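Local structure of carbonic anhydrase (Neosartorya fumigata, 6LAC) at residues K80-C92 / Q159-A171. The protein probably catalyses the reversible hydration of carbon dioxide to hydrogencarbonate, as a zinc-dependent carbonic anhydrase of the beta class. The protein carries 1 engineered substitution. Sequence-based numbering, arbitrary orientation.
Sequences KIRNIVICGHYGC and QQLNIWGMVYDKA. With ZN (zinc ion), chain C.
Val85 to Gly88 and Trp164 to Val167 lie at the middle of two neighbouring parallel strands, 83-89 and 162-169, in the mixed sheet of the beta-class carbonic anhydrase fold. An unbroken run of backbone hydrogen bonds, from Asn162 N to Arg82 O at one end to Tyr90 N to Tyr168 O at the other, sets the register, and the largely helical chain between the strands connects them. At the N-terminal end Arg82 bends at chi2 (-49°) and runs alongside Gln160, its guanidinium stacked on the amide with the planes 23° apart and Gln160 CB over one face; water 1 joins NH2 to Gln160 O. Next, Asn83 OD1 accepts an almost straight bond from Trp164 NE1, 2.9 Å long and exactly in the indole plane, which pins the edge of the ring. On the same face Met166 has its CG between the backbone N and the carbonyl carbon (chi1 62°), reaching Val85 CG1 at 3.8 Å, while its CE meets Cys87 SG at 3.6 Å. The other face is aliphatic: Ile84 CD1 touches Leu161 CD1 at 3.8 Å, and helix 127-148 covers Ile86, Ile163 and Val167. Tyr90 closes this face at the zinc-side end of the contact. Val167 CG1 sits 3.5 Å from the centroid of the Tyr90 ring, a CH-pi contact over its centre, with Asp169 CB at the ring's edge; Glu136 takes the hydroxyl, and Arg132 both makes a cation-pi contact with the ring and salt-bridges Asp169. The type II turn from His89 to Cys92 carries two ligands of the zinc ion, completed by Cys34 and Asp36. On the far side of the imidazole from the metal, His89 ND1 donates to water 3, 2.9 Å away, which also accepts from Lys170 NZ.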
loop_
_atom_site.group_PDB
_atom_site.type_symbol
_atom_site.label_atom_id
_atom_site.label_comp_id
_atom_site.label_asym_id
_atom_site.label_seq_id
_atom_site.Cartn_x
_atom_site.Cartn_y
_atom_site.Cartn_z
ATOM N N LYS A 80 14.882 -6.426 8.690
ATOM C CA LYS A 80 14.966 -7.184 9.969
ATOM C C LYS A 80 13.774 -6.858 10.852
ATOM O O LYS A 80 13.873 -6.707 12.077
ATOM C CB LYS A 80 16.274 -6.881 10.728
ATOM C CG LYS A 80 17.525 -7.081 9.893
ATOM C CD LYS A 80 17.593 -8.462 9.306
ATOM C CE LYS A 80 19.000 -8.886 8.932
ATOM N NZ LYS A 80 19.546 -8.041 7.849
ATOM N N ILE A 81 12.602 -6.744 10.229
ATOM C CA ILE A 81 11.367 -6.402 10.969
ATOM C C ILE A 81 10.954 -7.594 11.814
ATOM O O ILE A 81 10.863 -8.708 11.267
ATOM C CB ILE A 81 10.298 -5.928 9.966
ATOM C CG1 ILE A 81 10.676 -4.530 9.501
ATOM C CG2 ILE A 81 8.902 -5.923 10.555
ATOM C CD1 ILE A 81 9.833 -3.901 8.403
ATOM N N ARG A 82 10.560 -7.285 13.046
ATOM C CA ARG A 82 10.164 -8.303 14.032
ATOM C C ARG A 82 8.696 -8.272 14.402
ATOM O O ARG A 82 8.212 -9.161 15.121
ATOM C CB ARG A 82 10.951 -8.165 15.333
ATOM C CG ARG A 82 12.459 -8.140 15.144
ATOM C CD ARG A 82 12.951 -9.245 14.285
ATOM N NE ARG A 82 14.316 -9.555 14.706
ATOM C CZ ARG A 82 15.160 -10.293 14.019
ATOM N NH1 ARG A 82 16.364 -10.527 14.512
ATOM N NH2 ARG A 82 14.801 -10.805 12.857
ATOM N N ASN A 83 7.958 -7.318 13.809
ATOM C CA ASN A 83 6.517 -7.168 14.075
ATOM C C ASN A 83 5.806 -6.834 12.758
ATOM O O ASN A 83 6.254 -5.929 12.041
ATOM C CB ASN A 83 6.213 -6.092 15.103
ATOM C CG ASN A 83 6.639 -6.482 16.518
ATOM O OD1 ASN A 83 5.926 -7.247 17.155
ATOM N ND2 ASN A 83 7.816 -5.988 16.910
ATOM N N ILE A 84 4.698 -7.504 12.561
ATOM C CA ILE A 84 3.794 -7.289 11.398
ATOM C C ILE A 84 2.424 -6.995 11.985
ATOM O O ILE A 84 2.007 -7.771 12.872
ATOM C CB ILE A 84 3.737 -8.502 10.486
ATOM C CG1 ILE A 84 5.120 -8.797 9.911
ATOM C CG2 ILE A 84 2.699 -8.268 9.364
ATOM C CD1 ILE A 84 5.240 -10.080 9.110
ATOM N N VAL A 85 1.747 -5.952 11.549
ATOM C CA VAL A 85 0.351 -5.702 11.939
ATOM C C VAL A 85 -0.495 -5.866 10.698
ATOM O O VAL A 85 -0.170 -5.184 9.683
ATOM C CB VAL A 85 0.210 -4.309 12.556
ATOM C CG1 VAL A 85 -1.258 -4.077 12.915
ATOM C CG2 VAL A 85 1.068 -4.145 13.784
ATOM N N ILE A 86 -1.550 -6.646 10.734
ATOM C CA ILE A 86 -2.602 -6.636 9.691
ATOM C C ILE A 86 -3.761 -5.835 10.242
ATOM O O ILE A 86 -4.334 -6.223 11.270
ATOM C CB ILE A 86 -3.006 -8.040 9.265
ATOM C CG1 ILE A 86 -1.760 -8.795 8.805
ATOM C CG2 ILE A 86 -4.107 -7.994 8.199
ATOM C CD1 ILE A 86 -2.012 -10.168 8.270
ATOM N N CYS A 87 -4.007 -4.688 9.647
ATOM C CA CYS A 87 -5.050 -3.766 10.104
ATOM C C CYS A 87 -6.206 -3.778 9.122
ATOM O O CYS A 87 -6.031 -3.334 7.966
ATOM C CB CYS A 87 -4.512 -2.379 10.215
ATOM S SG CYS A 87 -5.666 -1.242 11.034
ATOM N N GLY A 88 -7.376 -4.248 9.507
ATOM C CA GLY A 88 -8.614 -4.043 8.758
ATOM C C GLY A 88 -9.310 -2.802 9.202
ATOM O O GLY A 88 -8.820 -2.085 10.089
ATOM N N HIS A 89 -10.428 -2.496 8.536
ATOM C CA HIS A 89 -11.127 -1.252 8.902
ATOM C C HIS A 89 -12.617 -1.388 8.634
ATOM O O HIS A 89 -13.033 -1.849 7.602
ATOM C CB HIS A 89 -10.495 -0.045 8.174
ATOM C CG HIS A 89 -10.713 -0.095 6.728
ATOM N ND1 HIS A 89 -11.682 0.684 6.079
ATOM C CD2 HIS A 89 -10.251 -0.942 5.804
ATOM C CE1 HIS A 89 -11.716 0.340 4.825
ATOM N NE2 HIS A 89 -10.847 -0.642 4.615
ATOM N N TYR A 90 -13.354 -0.926 9.633
ATOM C CA TYR A 90 -14.820 -0.890 9.453
ATOM C C TYR A 90 -15.214 0.033 8.295
ATOM O O TYR A 90 -14.651 1.114 8.155
ATOM C CB TYR A 90 -15.522 -0.557 10.759
ATOM C CG TYR A 90 -15.249 -1.547 11.874
ATOM C CD1 TYR A 90 -15.605 -2.884 11.769
ATOM C CD2 TYR A 90 -14.684 -1.130 13.057
ATOM C CE1 TYR A 90 -15.339 -3.790 12.790
ATOM C CE2 TYR A 90 -14.405 -2.013 14.089
ATOM C CZ TYR A 90 -14.764 -3.330 13.965
ATOM O OH TYR A 90 -14.502 -4.158 15.042
ATOM N N GLY A 91 -16.212 -0.410 7.548
ATOM C CA GLY A 91 -16.692 0.308 6.362
ATOM C C GLY A 91 -16.015 -0.095 5.086
ATOM O O GLY A 91 -16.306 0.482 4.022
ATOM N N CYS A 92 -15.040 -1.000 5.147
ATOM C CA CYS A 92 -14.355 -1.565 3.962
ATOM C C CYS A 92 -15.361 -1.916 2.879
ATOM O O CYS A 92 -16.334 -2.593 3.148
ATOM C CB CYS A 92 -13.604 -2.800 4.429
ATOM S SG CYS A 92 -12.449 -3.448 3.185
ATOM N N GLN A 159 11.469 -17.270 17.497
ATOM C CA GLN A 159 11.021 -16.147 18.353
ATOM C C GLN A 159 11.563 -14.824 17.846
ATOM O O GLN A 159 11.924 -13.935 18.566
ATOM C CB GLN A 159 11.360 -16.358 19.836
ATOM C CG GLN A 159 10.393 -15.631 20.776
ATOM C CD GLN A 159 10.627 -16.061 22.208
ATOM O OE1 GLN A 159 10.571 -17.240 22.478
ATOM N NE2 GLN A 159 10.852 -15.108 23.094
ATOM N N GLN A 160 11.545 -14.680 16.522
ATOM C CA GLN A 160 11.998 -13.434 15.868
ATOM C C GLN A 160 10.861 -12.714 15.140
ATOM O O GLN A 160 11.172 -11.819 14.292
ATOM C CB GLN A 160 13.145 -13.734 14.909
ATOM C CG GLN A 160 14.380 -14.198 15.667
ATOM C CD GLN A 160 15.607 -14.432 14.830
ATOM O OE1 GLN A 160 15.523 -14.808 13.666
ATOM N NE2 GLN A 160 16.747 -14.319 15.484
ATOM N N LEU A 161 9.633 -13.081 15.344
ATOM C CA LEU A 161 8.533 -12.415 14.604
ATOM C C LEU A 161 7.278 -12.557 15.403
ATOM O O LEU A 161 7.007 -13.651 15.964
ATOM C CB LEU A 161 8.364 -13.093 13.271
ATOM C CG LEU A 161 7.260 -12.512 12.375
ATOM C CD1 LEU A 161 7.510 -11.066 12.006
ATOM C CD2 LEU A 161 7.102 -13.347 11.132
ATOM N N ASN A 162 6.490 -11.499 15.483
ATOM C CA ASN A 162 5.098 -11.547 15.929
ATOM C C ASN A 162 4.215 -10.921 14.851
ATOM O O ASN A 162 4.636 -9.890 14.313
ATOM C CB ASN A 162 4.926 -10.835 17.265
ATOM C CG ASN A 162 5.452 -11.642 18.455
ATOM O OD1 ASN A 162 5.013 -12.748 18.680
ATOM N ND2 ASN A 162 6.368 -11.056 19.158
ATOM N N ILE A 163 3.066 -11.524 14.657
ATOM C CA ILE A 163 2.043 -10.994 13.707
ATOM C C ILE A 163 0.816 -10.656 14.521
ATOM O O ILE A 163 0.359 -11.513 15.321
ATOM C CB ILE A 163 1.752 -11.977 12.583
ATOM C CG1 ILE A 163 3.040 -12.410 11.876
ATOM C CG2 ILE A 163 0.762 -11.352 11.590
ATOM C CD1 ILE A 163 2.856 -13.354 10.706
ATOM N N TRP A 164 0.274 -9.464 14.361
ATOM C CA TRP A 164 -0.799 -8.910 15.199
ATOM C C TRP A 164 -1.972 -8.594 14.275
ATOM O O TRP A 164 -1.743 -8.152 13.119
ATOM C CB TRP A 164 -0.337 -7.671 15.928
ATOM C CG TRP A 164 0.940 -7.861 16.694
ATOM C CD1 TRP A 164 2.172 -7.495 16.289
ATOM C CD2 TRP A 164 1.076 -8.499 17.982
ATOM N NE1 TRP A 164 3.088 -7.796 17.258
ATOM C CE2 TRP A 164 2.455 -8.458 18.275
ATOM C CE3 TRP A 164 0.195 -9.162 18.854
ATOM C CZ2 TRP A 164 2.974 -8.985 19.472
ATOM C CZ3 TRP A 164 0.719 -9.680 20.030
ATOM C CH2 TRP A 164 2.080 -9.590 20.316
ATOM N N GLY A 165 -3.195 -8.744 14.712
ATOM C CA GLY A 165 -4.380 -8.266 13.992
ATOM C C GLY A 165 -5.021 -7.126 14.712
ATOM O O GLY A 165 -5.157 -7.161 15.962
ATOM N N MET A 166 -5.474 -6.136 13.965
ATOM C CA MET A 166 -6.330 -5.115 14.574
ATOM C C MET A 166 -7.350 -4.645 13.567
ATOM O O MET A 166 -7.248 -4.943 12.371
ATOM C CB MET A 166 -5.527 -3.966 15.103
ATOM C CG MET A 166 -4.800 -3.276 14.062
ATOM S SD MET A 166 -4.159 -1.654 14.576
ATOM C CE MET A 166 -5.633 -0.630 14.623
ATOM N N VAL A 167 -8.358 -3.943 14.068
ATOM C CA VAL A 167 -9.344 -3.234 13.213
ATOM C C VAL A 167 -9.442 -1.790 13.622
ATOM O O VAL A 167 -9.489 -1.478 14.823
ATOM C CB VAL A 167 -10.704 -3.898 13.272
ATOM C CG1 VAL A 167 -11.643 -3.266 12.287
ATOM C CG2 VAL A 167 -10.630 -5.378 13.105
ATOM N N TYR A 168 -9.418 -0.919 12.645
ATOM C CA TYR A 168 -9.533 0.522 12.836
ATOM C C TYR A 168 -10.970 0.945 12.580
ATOM O O TYR A 168 -11.578 0.567 11.597
ATOM C CB TYR A 168 -8.594 1.202 11.872
ATOM C CG TYR A 168 -8.849 2.656 11.651
ATOM C CD1 TYR A 168 -8.753 3.574 12.666
ATOM C CD2 TYR A 168 -9.126 3.128 10.371
ATOM C CE1 TYR A 168 -9.015 4.937 12.433
ATOM C CE2 TYR A 168 -9.332 4.469 10.098
ATOM C CZ TYR A 168 -9.299 5.360 11.153
ATOM O OH TYR A 168 -9.496 6.714 10.888
ATOM N N ASP A 169 -11.479 1.762 13.508
ATOM C CA ASP A 169 -12.851 2.331 13.408
ATOM C C ASP A 169 -12.771 3.849 13.232
ATOM O O ASP A 169 -12.411 4.544 14.213
ATOM C CB ASP A 169 -13.603 1.986 14.694
ATOM C CG ASP A 169 -15.077 2.325 14.640
ATOM O OD1 ASP A 169 -15.418 3.332 13.984
ATOM O OD2 ASP A 169 -15.860 1.543 15.231
ATOM N N LYS A 170 -13.038 4.337 12.024
ATOM C CA LYS A 170 -12.887 5.777 11.719
ATOM C C LYS A 170 -13.989 6.571 12.442
ATOM O O LYS A 170 -13.835 7.776 12.478
ATOM C CB LYS A 170 -12.836 6.026 10.218
ATOM C CG LYS A 170 -14.091 5.682 9.461
ATOM C CD LYS A 170 -13.988 6.023 8.006
ATOM C CE LYS A 170 -15.141 5.525 7.159
ATOM N NZ LYS A 170 -15.200 4.054 7.053
ATOM N N ALA A 171 -15.012 5.922 12.963
ATOM C CA ALA A 171 -16.121 6.636 13.658
ATOM C C ALA A 171 -15.722 6.921 15.124
ATOM O O ALA A 171 -15.884 8.090 15.573
ATOM C CB ALA A 171 -17.420 5.893 13.475
HETATM ZN ZN ZN C . -10.917 -1.744 2.876
HETATM O O HOH W 1 11.988 -11.225 11.870
HETATM O O HOH W 2 8.828 -9.526 17.781
HETATM O O HOH W 3 -12.211 3.245 7.214
HETATM O O HOH W 4 -12.894 2.451 9.759
#